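Local coordinates for protein cytochrome P450 (CYP102L1) (Mycobacterium phage Adler, PDB 6N6Q) that probably acts as a haem-thiolate monooxygenase of the cytochrome P450 family, binding iron protoporphyrin IX as the cofactor for oxygen activation, at residues Pro346-Gln351 with Val371-His376; His376-His381 with Pro406-Pro411; Thr316-Gln321 with Leu437-Leu442. All coordinates share one frame; numbering follows the deposited sequence.

Contact 1 of 3, residues Pro346-Gln351 with Val371-His376; sequences PGYFRQ and VFVNLH. With CAC (cacodylate ion), chain F.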
loop_
_atom_site.group_PDB
_atom_site.type_symbol
_atom_site.label_atom_id
_atom_site.label_comp_id
_atom_site.label_asym_id
_atom_site.label_seq_id
_atom_site.Cartn_x
_atom_site.Cartn_y
_atom_site.Cartn_z
ATOM N N PRO A 346 3.379 6.926 -3.361
ATOM C CA PRO A 346 4.312 7.715 -4.179
ATOM C C PRO A 346 5.284 8.559 -3.374
ATOM O O PRO A 346 6.232 9.095 -3.960
ATOM C CB PRO A 346 3.378 8.596 -5.014
ATOM C CG PRO A 346 2.188 8.788 -4.135
ATOM C CD PRO A 346 2.022 7.503 -3.361
ATOM N N GLY A 347 5.087 8.700 -2.070
ATOM C CA GLY A 347 6.005 9.492 -1.277
ATOM C C GLY A 347 5.575 9.527 0.170
ATOM O O GLY A 347 4.530 8.989 0.549
ATOM N N TYR A 348 6.406 10.178 0.978
ATOM C CA TYR A 348 6.156 10.319 2.403
ATOM C C TYR A 348 6.651 11.683 2.861
ATOM O O TYR A 348 7.474 12.326 2.202
ATOM C CB TYR A 348 6.830 9.199 3.209
ATOM C CG TYR A 348 8.288 8.992 2.869
ATOM C CD1 TYR A 348 8.665 8.144 1.835
ATOM C CD2 TYR A 348 9.286 9.638 3.583
ATOM C CE1 TYR A 348 9.994 7.948 1.521
ATOM C CE2 TYR A 348 10.620 9.448 3.276
ATOM C CZ TYR A 348 10.968 8.603 2.244
ATOM O OH TYR A 348 12.294 8.412 1.933
ATOM N N PHE A 349 6.135 12.121 4.005
ATOM C CA PHE A 349 6.458 13.424 4.566
ATOM C C PHE A 349 7.395 13.254 5.753
ATOM O O PHE A 349 7.151 12.415 6.627
ATOM C CB PHE A 349 5.190 14.165 4.992
ATOM C CG PHE A 349 4.378 14.682 3.841
ATOM C CD1 PHE A 349 4.675 15.909 3.263
ATOM C CD2 PHE A 349 3.319 13.947 3.335
ATOM C CE1 PHE A 349 3.927 16.391 2.203
ATOM C CE2 PHE A 349 2.569 14.422 2.275
ATOM C CZ PHE A 349 2.874 15.647 1.709
ATOM N N ARG A 350 8.459 14.051 5.781
ATOM C CA ARG A 350 9.414 14.036 6.874
ATOM C C ARG A 350 9.466 15.409 7.527
ATOM O O ARG A 350 9.095 16.417 6.925
ATOM C CB ARG A 350 10.809 13.626 6.393
ATOM C CG ARG A 350 10.853 12.267 5.715
ATOM C CD ARG A 350 12.039 11.461 6.203
ATOM N NE ARG A 350 11.705 10.637 7.359
ATOM C CZ ARG A 350 12.593 10.195 8.243
ATOM N NH1 ARG A 350 13.874 10.516 8.114
ATOM N NH2 ARG A 350 12.199 9.443 9.262
ATOM N N GLN A 351 9.926 15.436 8.775
ATOM C CA GLN A 351 10.042 16.675 9.530
ATOM C C GLN A 351 11.361 16.674 10.286
ATOM O O GLN A 351 11.908 15.616 10.611
ATOM C CB GLN A 351 8.868 16.865 10.504
ATOM C CG GLN A 351 8.831 15.859 11.637
ATOM C CD GLN A 351 7.579 15.974 12.478
ATOM O OE1 GLN A 351 6.567 16.518 12.036
ATOM N NE2 GLN A 351 7.639 15.462 13.700
ATOM N N VAL A 371 8.999 18.398 4.820
ATOM C CA VAL A 371 9.212 18.290 3.385
ATOM C C VAL A 371 8.544 17.011 2.891
ATOM O O VAL A 371 8.111 16.164 3.674
ATOM C CB VAL A 371 10.709 18.290 3.009
ATOM C CG1 VAL A 371 11.389 19.567 3.489
ATOM C CG2 VAL A 371 11.396 17.059 3.586
ATOM N N PHE A 372 8.475 16.880 1.568
ATOM C CA PHE A 372 7.892 15.716 0.914
ATOM C C PHE A 372 8.969 15.033 0.087
ATOM O O PHE A 372 9.594 15.667 -0.770
ATOM C CB PHE A 372 6.708 16.117 0.031
ATOM C CG PHE A 372 6.104 14.975 -0.741
ATOM C CD1 PHE A 372 5.310 14.032 -0.108
ATOM C CD2 PHE A 372 6.312 14.858 -2.106
ATOM C CE1 PHE A 372 4.747 12.984 -0.819
ATOM C CE2 PHE A 372 5.751 13.814 -2.822
ATOM C CZ PHE A 372 4.967 12.877 -2.177
ATOM N N VAL A 373 9.189 13.748 0.349
ATOM C CA VAL A 373 10.093 12.932 -0.450
ATOM C C VAL A 373 9.283 12.345 -1.599
ATOM O O VAL A 373 8.377 11.536 -1.382
ATOM C CB VAL A 373 10.751 11.831 0.389
ATOM C CG1 VAL A 373 11.544 10.888 -0.501
ATOM C CG2 VAL A 373 11.648 12.444 1.457
ATOM N N ASN A 374 9.595 12.762 -2.824
ATOM C CA ASN A 374 8.888 12.294 -4.015
ATOM C C ASN A 374 9.549 11.001 -4.480
ATOM O O ASN A 374 10.552 11.026 -5.199
ATOM C CB ASN A 374 8.908 13.361 -5.105
ATOM C CG ASN A 374 7.984 13.036 -6.266
ATOM O OD1 ASN A 374 7.668 11.876 -6.523
ATOM N ND2 ASN A 374 7.547 14.068 -6.977
ATOM N N LEU A 375 8.982 9.863 -4.068
ATOM C CA LEU A 375 9.548 8.572 -4.451
ATOM C C LEU A 375 9.383 8.312 -5.942
ATOM O O LEU A 375 10.283 7.754 -6.580
ATOM C CB LEU A 375 8.900 7.446 -3.647
ATOM C CG LEU A 375 9.273 7.332 -2.170
ATOM C CD1 LEU A 375 8.355 6.344 -1.480
ATOM C CD2 LEU A 375 10.726 6.909 -2.027
ATOM N N HIS A 376 8.239 8.701 -6.512
ATOM C CA HIS A 376 8.007 8.468 -7.934
ATOM C C HIS A 376 9.057 9.166 -8.786
ATOM O O HIS A 376 9.517 8.616 -9.794
ATOM C CB HIS A 376 6.608 8.936 -8.327
ATOM C CG HIS A 376 6.383 8.973 -9.807
ATOM N ND1 HIS A 376 6.163 10.144 -10.498
ATOM C CD2 HIS A 376 6.359 7.982 -10.729
ATOM C CE1 HIS A 376 6.004 9.873 -11.782
ATOM N NE2 HIS A 376 6.118 8.568 -11.949
HETATM AS AS CAC F . 4.374 14.987 16.023
HETATM O O1 CAC F . 4.250 13.979 17.422
HETATM O O2 CAC F . 4.473 14.345 14.424
HETATM C C1 CAC F . 2.915 16.233 16.085
HETATM C C2 CAC F . 5.860 16.163 16.306
#

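Contact 2 of 3, residues His376-His381 with Pro406-Pro411; sequences HAAHTH and PHIYKP. With HEM (protoporphyrin IX containing Fe), chain E.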
loop_
_atom_site.group_PDB
_atom_site.type_symbol
_atom_site.label_atom_id
_atom_site.label_comp_id
_atom_site.label_asym_id
_atom_site.label_seq_id
_atom_site.Cartn_x
_atom_site.Cartn_y
_atom_site.Cartn_z
ATOM N N HIS A 376 8.239 8.701 -6.512
ATOM C CA HIS A 376 8.007 8.468 -7.934
ATOM C C HIS A 376 9.057 9.166 -8.786
ATOM O O HIS A 376 9.517 8.616 -9.794
ATOM C CB HIS A 376 6.608 8.936 -8.327
ATOM C CG HIS A 376 6.383 8.973 -9.807
ATOM N ND1 HIS A 376 6.163 10.144 -10.498
ATOM C CD2 HIS A 376 6.359 7.982 -10.729
ATOM C CE1 HIS A 376 6.004 9.873 -11.782
ATOM N NE2 HIS A 376 6.118 8.568 -11.949
ATOM N N ALA A 377 9.453 10.379 -8.398
ATOM C CA ALA A 377 10.513 11.065 -9.125
ATOM C C ALA A 377 11.873 10.452 -8.818
ATOM O O ALA A 377 12.722 10.332 -9.710
ATOM C CB ALA A 377 10.501 12.554 -8.786
ATOM N N ALA A 378 12.093 10.048 -7.566
ATOM C CA ALA A 378 13.382 9.480 -7.185
ATOM C C ALA A 378 13.579 8.090 -7.780
ATOM O O ALA A 378 14.698 7.722 -8.156
ATOM C CB ALA A 378 13.504 9.436 -5.662
ATOM N N HIS A 379 12.506 7.302 -7.871
ATOM C CA HIS A 379 12.630 5.957 -8.422
ATOM C C HIS A 379 12.842 5.981 -9.929
ATOM O O HIS A 379 13.473 5.073 -10.479
ATOM C CB HIS A 379 11.394 5.131 -8.075
ATOM C CG HIS A 379 11.310 4.744 -6.633
ATOM N ND1 HIS A 379 10.287 3.971 -6.129
ATOM C CD2 HIS A 379 12.124 5.020 -5.586
ATOM C CE1 HIS A 379 10.473 3.787 -4.834
ATOM N NE2 HIS A 379 11.580 4.414 -4.480
ATOM N N THR A 380 12.321 6.999 -10.612
ATOM C CA THR A 380 12.523 7.169 -12.043
ATOM C C THR A 380 13.600 8.200 -12.354
ATOM O O THR A 380 13.723 8.628 -13.508
ATOM C CB THR A 380 11.207 7.563 -12.719
ATOM O OG1 THR A 380 10.794 8.852 -12.251
ATOM C CG2 THR A 380 10.123 6.547 -12.397
ATOM N N HIS A 381 14.381 8.601 -11.355
ATOM C CA HIS A 381 15.398 9.624 -11.533
ATOM C C HIS A 381 16.487 9.143 -12.491
ATOM O O HIS A 381 16.669 7.944 -12.722
ATOM C CB HIS A 381 16.004 10.005 -10.179
ATOM C CG HIS A 381 16.974 11.145 -10.246
ATOM N ND1 HIS A 381 18.339 10.963 -10.238
ATOM C CD2 HIS A 381 16.772 12.482 -10.323
ATOM C CE1 HIS A 381 18.939 12.138 -10.306
ATOM N NE2 HIS A 381 18.011 13.076 -10.359
ATOM N N PRO A 406 24.683 6.680 -6.079
ATOM C CA PRO A 406 23.608 7.373 -5.355
ATOM C C PRO A 406 22.253 7.233 -6.030
ATOM O O PRO A 406 22.007 7.831 -7.082
ATOM C CB PRO A 406 24.077 8.835 -5.344
ATOM C CG PRO A 406 25.550 8.775 -5.606
ATOM C CD PRO A 406 25.741 7.604 -6.517
ATOM N N HIS A 407 21.365 6.446 -5.427
ATOM C CA HIS A 407 20.017 6.264 -5.945
ATOM C C HIS A 407 19.098 5.894 -4.790
ATOM O O HIS A 407 19.532 5.296 -3.802
ATOM C CB HIS A 407 19.968 5.189 -7.036
ATOM C CG HIS A 407 20.216 3.804 -6.529
ATOM N ND1 HIS A 407 21.482 3.320 -6.276
ATOM C CD2 HIS A 407 19.362 2.798 -6.228
ATOM C CE1 HIS A 407 21.396 2.075 -5.840
ATOM N NE2 HIS A 407 20.120 1.735 -5.802
ATOM N N ILE A 408 17.825 6.253 -4.926
ATOM C CA ILE A 408 16.827 6.045 -3.883
ATOM C C ILE A 408 15.863 4.958 -4.334
ATOM O O ILE A 408 15.381 4.977 -5.473
ATOM C CB ILE A 408 16.073 7.346 -3.558
ATOM C CG1 ILE A 408 17.030 8.383 -2.968
ATOM C CG2 ILE A 408 14.918 7.074 -2.602
ATOM C CD1 ILE A 408 17.700 7.935 -1.686
ATOM N N TYR A 409 15.589 4.006 -3.439
ATOM C CA TYR A 409 14.553 2.997 -3.666
ATOM C C TYR A 409 13.974 2.630 -2.298
ATOM O O TYR A 409 14.439 1.692 -1.646
ATOM C CB TYR A 409 15.095 1.776 -4.393
ATOM C CG TYR A 409 14.042 0.721 -4.636
ATOM C CD1 TYR A 409 13.047 0.916 -5.583
ATOM C CD2 TYR A 409 14.038 -0.463 -3.912
ATOM C CE1 TYR A 409 12.077 -0.041 -5.804
ATOM C CE2 TYR A 409 13.072 -1.428 -4.128
ATOM C CZ TYR A 409 12.094 -1.211 -5.075
ATOM O OH TYR A 409 11.128 -2.166 -5.297
ATOM N N LYS A 410 12.959 3.380 -1.875
ATOM C CA LYS A 410 12.317 3.186 -0.575
ATOM C C LYS A 410 10.802 3.141 -0.745
ATOM O O LYS A 410 10.084 4.014 -0.243
ATOM C CB LYS A 410 12.719 4.295 0.397
ATOM C CG LYS A 410 14.205 4.363 0.689
ATOM C CD LYS A 410 14.681 3.123 1.428
ATOM C CE LYS A 410 16.143 3.249 1.817
ATOM N NZ LYS A 410 16.572 2.160 2.734
ATOM N N PRO A 411 10.277 2.119 -1.432
ATOM C CA PRO A 411 8.818 2.043 -1.616
ATOM C C PRO A 411 8.054 1.802 -0.325
ATOM O O PRO A 411 6.834 2.005 -0.303
ATOM C CB PRO A 411 8.645 0.873 -2.593
ATOM C CG PRO A 411 9.845 0.022 -2.363
ATOM C CD PRO A 411 10.968 0.970 -2.045
HETATM C CHA HEM E . 3.499 2.524 6.468
HETATM C CHB HEM E . 3.853 1.536 1.723
HETATM C CHC HEM E . 1.413 -2.616 2.408
HETATM C CHD HEM E . 0.439 -1.235 6.965
HETATM C C1A HEM E . 3.840 2.621 5.133
HETATM C C2A HEM E . 4.644 3.657 4.510
HETATM C C3A HEM E . 4.739 3.383 3.208
HETATM C C4A HEM E . 4.003 2.162 2.944
HETATM C CMA HEM E . 5.501 4.229 2.167
HETATM C CAA HEM E . 5.279 4.875 5.214
HETATM C CBA HEM E . 4.247 5.998 5.262
HETATM C CGA HEM E . 4.868 7.272 5.776
HETATM O O1A HEM E . 6.112 7.309 5.970
HETATM O O2A HEM E . 4.116 8.256 5.991
HETATM C C1B HEM E . 3.276 0.300 1.505
HETATM C C2B HEM E . 3.319 -0.451 0.265
HETATM C C3B HEM E . 2.643 -1.604 0.450
HETATM C C4B HEM E . 2.153 -1.610 1.817
HETATM C CMB HEM E . 4.040 0.055 -1.006
HETATM C CAB HEM E . 2.374 -2.771 -0.536
HETATM C CBB HEM E . 2.771 -2.808 -1.814
HETATM C C1C HEM E . 0.952 -2.635 3.709
HETATM C C2C HEM E . 0.242 -3.717 4.361
HETATM C C3C HEM E . -0.034 -3.352 5.614
HETATM C C4C HEM E . 0.494 -2.008 5.818
HETATM C CMC HEM E . -0.144 -5.071 3.726
HETATM C CAC HEM E . -0.790 -4.261 6.613
HETATM C CBC HEM E . -1.037 -3.906 7.878
HETATM C C1D HEM E . 1.186 -0.105 7.239
HETATM C C2D HEM E . 1.220 0.623 8.495
HETATM C C3D HEM E . 2.061 1.654 8.358
HETATM C C4D HEM E . 2.598 1.627 7.011
HETATM C CMD HEM E . 0.420 0.267 9.768
HETATM C CAD HEM E . 2.408 2.697 9.446
HETATM C CBD HEM E . 3.517 2.163 10.347
HETATM C CGD HEM E . 3.923 3.215 11.349
HETATM O O1D HEM E . 4.349 2.841 12.474
HETATM O O2D HEM E . 3.816 4.429 11.031
HETATM N NA HEM E . 3.468 1.730 4.142
HETATM N NB HEM E . 2.559 -0.438 2.425
HETATM N NC HEM E . 1.085 -1.614 4.630
HETATM N ND HEM E . 2.040 0.540 6.360
HETATM FE FE HEM E . 2.167 0.119 4.348
#

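Contact 3 of 3, residues Thr316-Gln321 with Leu437-Leu442; sequences TFPDFQ and LHQFEL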
loop_
_atom_site.group_PDB
_atom_site.type_symbol
_atom_site.label_atom_id
_atom_site.label_comp_id
_atom_site.label_asym_id
_atom_site.label_seq_id
_atom_site.Cartn_x
_atom_site.Cartn_y
_atom_site.Cartn_z
ATOM N N THR A 316 -2.505 -28.137 -12.169
ATOM C CA THR A 316 -3.283 -28.094 -10.941
ATOM C C THR A 316 -2.835 -26.905 -10.099
ATOM O O THR A 316 -1.674 -26.492 -10.148
ATOM C CB THR A 316 -3.117 -29.397 -10.157
ATOM O OG1 THR A 316 -3.305 -30.511 -11.038
ATOM C CG2 THR A 316 -4.137 -29.485 -9.027
ATOM N N PHE A 317 -3.772 -26.344 -9.339
ATOM C CA PHE A 317 -3.475 -25.184 -8.511
ATOM C C PHE A 317 -2.256 -25.469 -7.635
ATOM O O PHE A 317 -2.163 -26.555 -7.046
ATOM C CB PHE A 317 -4.678 -24.819 -7.641
ATOM C CG PHE A 317 -4.541 -23.497 -6.940
ATOM C CD1 PHE A 317 -4.905 -22.321 -7.576
ATOM C CD2 PHE A 317 -4.051 -23.430 -5.646
ATOM C CE1 PHE A 317 -4.783 -21.102 -6.933
ATOM C CE2 PHE A 317 -3.925 -22.214 -4.999
ATOM C CZ PHE A 317 -4.292 -21.048 -5.641
ATOM N N PRO A 318 -1.302 -24.544 -7.544
ATOM C CA PRO A 318 -0.051 -24.839 -6.833
ATOM C C PRO A 318 -0.282 -25.136 -5.359
ATOM O O PRO A 318 -1.067 -24.470 -4.682
ATOM C CB PRO A 318 0.771 -23.559 -7.023
ATOM C CG PRO A 318 0.215 -22.940 -8.262
ATOM C CD PRO A 318 -1.250 -23.246 -8.237
ATOM N N ASP A 319 0.415 -26.164 -4.870
ATOM C CA ASP A 319 0.437 -26.508 -3.449
ATOM C C ASP A 319 1.441 -25.582 -2.766
ATOM O O ASP A 319 2.593 -25.936 -2.502
ATOM C CB ASP A 319 0.794 -27.978 -3.262
ATOM C CG ASP A 319 0.948 -28.370 -1.803
ATOM O OD1 ASP A 319 0.361 -27.693 -0.930
ATOM O OD2 ASP A 319 1.668 -29.355 -1.532
ATOM N N PHE A 320 0.985 -24.363 -2.487
ATOM C CA PHE A 320 1.851 -23.332 -1.928
ATOM C C PHE A 320 2.295 -23.716 -0.522
ATOM O O PHE A 320 1.466 -23.874 0.378
ATOM C CB PHE A 320 1.129 -21.985 -1.899
ATOM C CG PHE A 320 0.970 -21.342 -3.250
ATOM C CD1 PHE A 320 2.065 -20.819 -3.917
ATOM C CD2 PHE A 320 -0.280 -21.237 -3.841
ATOM C CE1 PHE A 320 1.921 -20.220 -5.158
ATOM C CE2 PHE A 320 -0.430 -20.639 -5.081
ATOM C CZ PHE A 320 0.672 -20.129 -5.739
ATOM N N GLN A 321 3.602 -23.866 -0.335
ATOM C CA GLN A 321 4.198 -23.969 0.987
ATOM C C GLN A 321 5.006 -22.706 1.261
ATOM O O GLN A 321 5.514 -22.064 0.337
ATOM C CB GLN A 321 5.076 -25.218 1.112
ATOM C CG GLN A 321 5.677 -25.669 -0.198
ATOM C CD GLN A 321 6.172 -27.104 -0.174
ATOM O OE1 GLN A 321 6.721 -27.571 0.824
ATOM N NE2 GLN A 321 5.976 -27.816 -1.282
ATOM N N LEU A 437 -0.240 -16.323 -12.895
ATOM C CA LEU A 437 0.607 -16.742 -14.009
ATOM C C LEU A 437 0.575 -18.252 -14.211
ATOM O O LEU A 437 0.722 -18.728 -15.342
ATOM C CB LEU A 437 2.043 -16.281 -13.780
ATOM C CG LEU A 437 2.315 -14.783 -13.902
ATOM C CD1 LEU A 437 3.777 -14.507 -13.621
ATOM C CD2 LEU A 437 1.925 -14.291 -15.285
ATOM N N HIS A 438 0.394 -19.014 -13.133
ATOM C CA HIS A 438 0.351 -20.467 -13.232
ATOM C C HIS A 438 -0.958 -20.962 -13.835
ATOM O O HIS A 438 -0.957 -21.952 -14.576
ATOM C CB HIS A 438 0.564 -21.082 -11.847
ATOM C CG HIS A 438 0.631 -22.575 -11.847
ATOM N ND1 HIS A 438 -0.495 -23.371 -11.854
ATOM C CD2 HIS A 438 1.689 -23.420 -11.827
ATOM C CE1 HIS A 438 -0.132 -24.641 -11.846
ATOM N NE2 HIS A 438 1.187 -24.699 -11.829
ATOM N N GLN A 439 -2.070 -20.286 -13.547
ATOM C CA GLN A 439 -3.393 -20.737 -13.954
ATOM C C GLN A 439 -3.906 -20.073 -15.223
ATOM O O GLN A 439 -4.636 -20.714 -15.988
ATOM C CB GLN A 439 -4.404 -20.489 -12.828
ATOM C CG GLN A 439 -4.081 -21.218 -11.541
ATOM C CD GLN A 439 -4.113 -22.722 -11.708
ATOM O OE1 GLN A 439 -3.114 -23.405 -11.484
ATOM N NE2 GLN A 439 -5.267 -23.248 -12.102
ATOM N N PHE A 440 -3.563 -18.811 -15.463
ATOM C CA PHE A 440 -4.114 -18.061 -16.580
ATOM C C PHE A 440 -2.996 -17.473 -17.429
ATOM O O PHE A 440 -1.847 -17.359 -16.995
ATOM C CB PHE A 440 -5.030 -16.924 -16.107
ATOM C CG PHE A 440 -6.103 -17.361 -15.156
ATOM C CD1 PHE A 440 -7.263 -17.953 -15.624
ATOM C CD2 PHE A 440 -5.956 -17.170 -13.792
ATOM C CE1 PHE A 440 -8.253 -18.352 -14.751
ATOM C CE2 PHE A 440 -6.944 -17.567 -12.914
ATOM C CZ PHE A 440 -8.093 -18.160 -13.394
ATOM N N GLU A 441 -3.357 -17.103 -18.653
ATOM C CA GLU A 441 -2.539 -16.242 -19.490
ATOM C C GLU A 441 -3.257 -14.910 -19.671
ATOM O O GLU A 441 -4.490 -14.848 -19.688
ATOM C CB GLU A 441 -2.241 -16.886 -20.848
ATOM C CG GLU A 441 -3.459 -17.190 -21.697
ATOM C CD GLU A 441 -3.110 -18.021 -22.916
ATOM O OE1 GLU A 441 -2.144 -18.810 -22.839
ATOM O OE2 GLU A 441 -3.794 -17.882 -23.953
ATOM N N LEU A 442 -2.475 -13.843 -19.790
ATOM C CA LEU A 442 -2.987 -12.482 -19.705
ATOM C C LEU A 442 -3.115 -11.889 -21.103
ATOM O O LEU A 442 -2.136 -11.843 -21.855
ATOM C CB LEU A 442 -2.069 -11.622 -18.837
ATOM C CG LEU A 442 -1.592 -12.247 -17.524
ATOM C CD1 LEU A 442 -0.517 -11.388 -16.877
ATOM C CD2 LEU A 442 -2.753 -12.454 -16.567
#

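Contact 1 of 3, residues Pro346-Gln351 with Val371-His376
Phe349 and Phe372, paired across two antiparallel strands of the mixed β-sheet of this cytochrome P450, meet obliquely, with ring planes 50° apart. Phe349 presents a face, and CD1 of Phe372 sits over it near the rim, 3.4 Å from CZ of Phe349. With CG of Phe372 trans to the backbone N (chi1 177°), its ring runs back toward Gly347, placing CZ 3.7 Å from Gly347 CA.

On the other face of the sheet, the Tyr348 and Val373 side chains run alongside each other in the same direction. Val373 CB makes a CH-pi contact, 3.9 Å from the centroid of the Tyr348 ring, while Leu375 CD2 approaches CE1 of that ring obliquely at 3.8 Å. The phenol OH is hydrogen-bonded to Asn72 OD1, and the Tyr348 side chain also touches the haem.

Between these layers, Val373 N donates to Tyr348 O over 2.9 Å, the return bond from Tyr348 N to Val373 O is weak, and Arg350 and Val371 exchange a pair of backbone bonds. Where strand becomes helix, Pro346 O receives His376 N at 3.3 Å and, weakly, Leu375 N; Asn374 OD1 caps Ala377 N. Backbone bonds thus hold the strands together, the Phe349-Phe372 pair covers one face and the Tyr348 ring with Val373 and Leu375 the other, and the helix start borrows acceptors from outside the helix.

Contact 2 of 3, residues His376-His381 with Pro406-Pro411
Ala378 and His379, in the last turn of the short helix 375-379, run past the extended chain at Ile408 and Tyr409, each pair with CA atoms 5.9 Å apart and no sheet pairing between them. The extended segment belongs to the region known in cytochromes P450 as the meander, which leads into the haem-binding cysteine loop, on the proximal side of the haem. His379 supplies the one hydrogen bond between the two segments.

Its CG lies trans to the carbonyl carbon (chi1 -72°), which carries the imidazole across the passing chain. There NE2 accepts the backbone N-H of Lys410 at 3.1 Å, with the donor 20° out of the ring plane. Tyr409 meets the imidazole obliquely, its CD1 standing 3.9 Å above the centre of one face, and the ring planes are 38° apart. Helix 329-341 meets both residues: Asp336 O is hydrogen-bonded to the Tyr409 hydroxyl, Arg340, the arginine of the family's ExxR motif, binds the backbone O of His379, and Leu339 O holds ND1 weakly. With NE2 accepting and ND1 facing a carbonyl, the arrangement is consistent with a neutral ring protonated at ND1.

One residue earlier on each segment, Ala378 CB packs on Ile408 CB at 3.9 Å, and Trp384 NE1 donates to Ile408 O. At the end of the helix, Thr380 OG1 turns back to His376 O over 2.8 Å. On the haem side, Pro411 O comes 3.5 Å from the porphyrin methyl carbon CMB.

Contact 3 of 3, residues Thr316-Gln321 with Leu437-Leu442
Pro318 lays its ring on His438 at the C-terminal end of helix 422-439, the long helix that in the P450 fold follows the haem-binding cysteine loop. CG of the proline stands over the centre of one imidazole face, 3.7 Å from the centroid and 13° off the normal, a well-centred CH-pi contact. The proline therefore bears on the flat of the ring, while the polar partners, Gln439 and Trp312 O, are met by the ring nitrogens.

CG of His438 lies trans to the backbone N (chi1 -176°), which carries the ring to that place. Its ND1 donates to OE1 of the next residue, Gln439, at 2.6 Å and nearly in the ring plane, while NE2 is hydrogen-bonded to Trp312 O. With an oxygen acceptor beside each nitrogen, the ring may well carry both protons.

The Gln439 chain folds back at its second torsion (-63°), which brings its amide to the edge of the imidazole. The same OE1 lies 3.5 Å from Phe317 CA and 3.7 Å from Pro318 CD, so it also borders the Phe317 backbone and the proline ring. Phe317 crosses this side chain, with CD1 4.2 Å from Gln439 CG. The closest approach between the two segments is Thr316 O to His438 CE1, 2.9 Å.

Contacts 1 and 2 form one continuous unit: His376 belongs to both, helix 375-379 runs from one into the other, and their centres are 11 Å apart. Leu375 joins them by packing, with CD1 3.2 Å from Lys410 O and CD2 4.2 Å from Ile408 CG2. Both reach the haem pocket, contact 1 through Tyr348 and contact 2 through Pro411. Contact 3 stands apart, its nearest atoms about 21 Å from contact 1 and about 17 Å from contact 2. It lies on the opposite side of the chain's centre from contact 1, yet in sequence its segments enclose both of the others, so it closes the largest loop of the three.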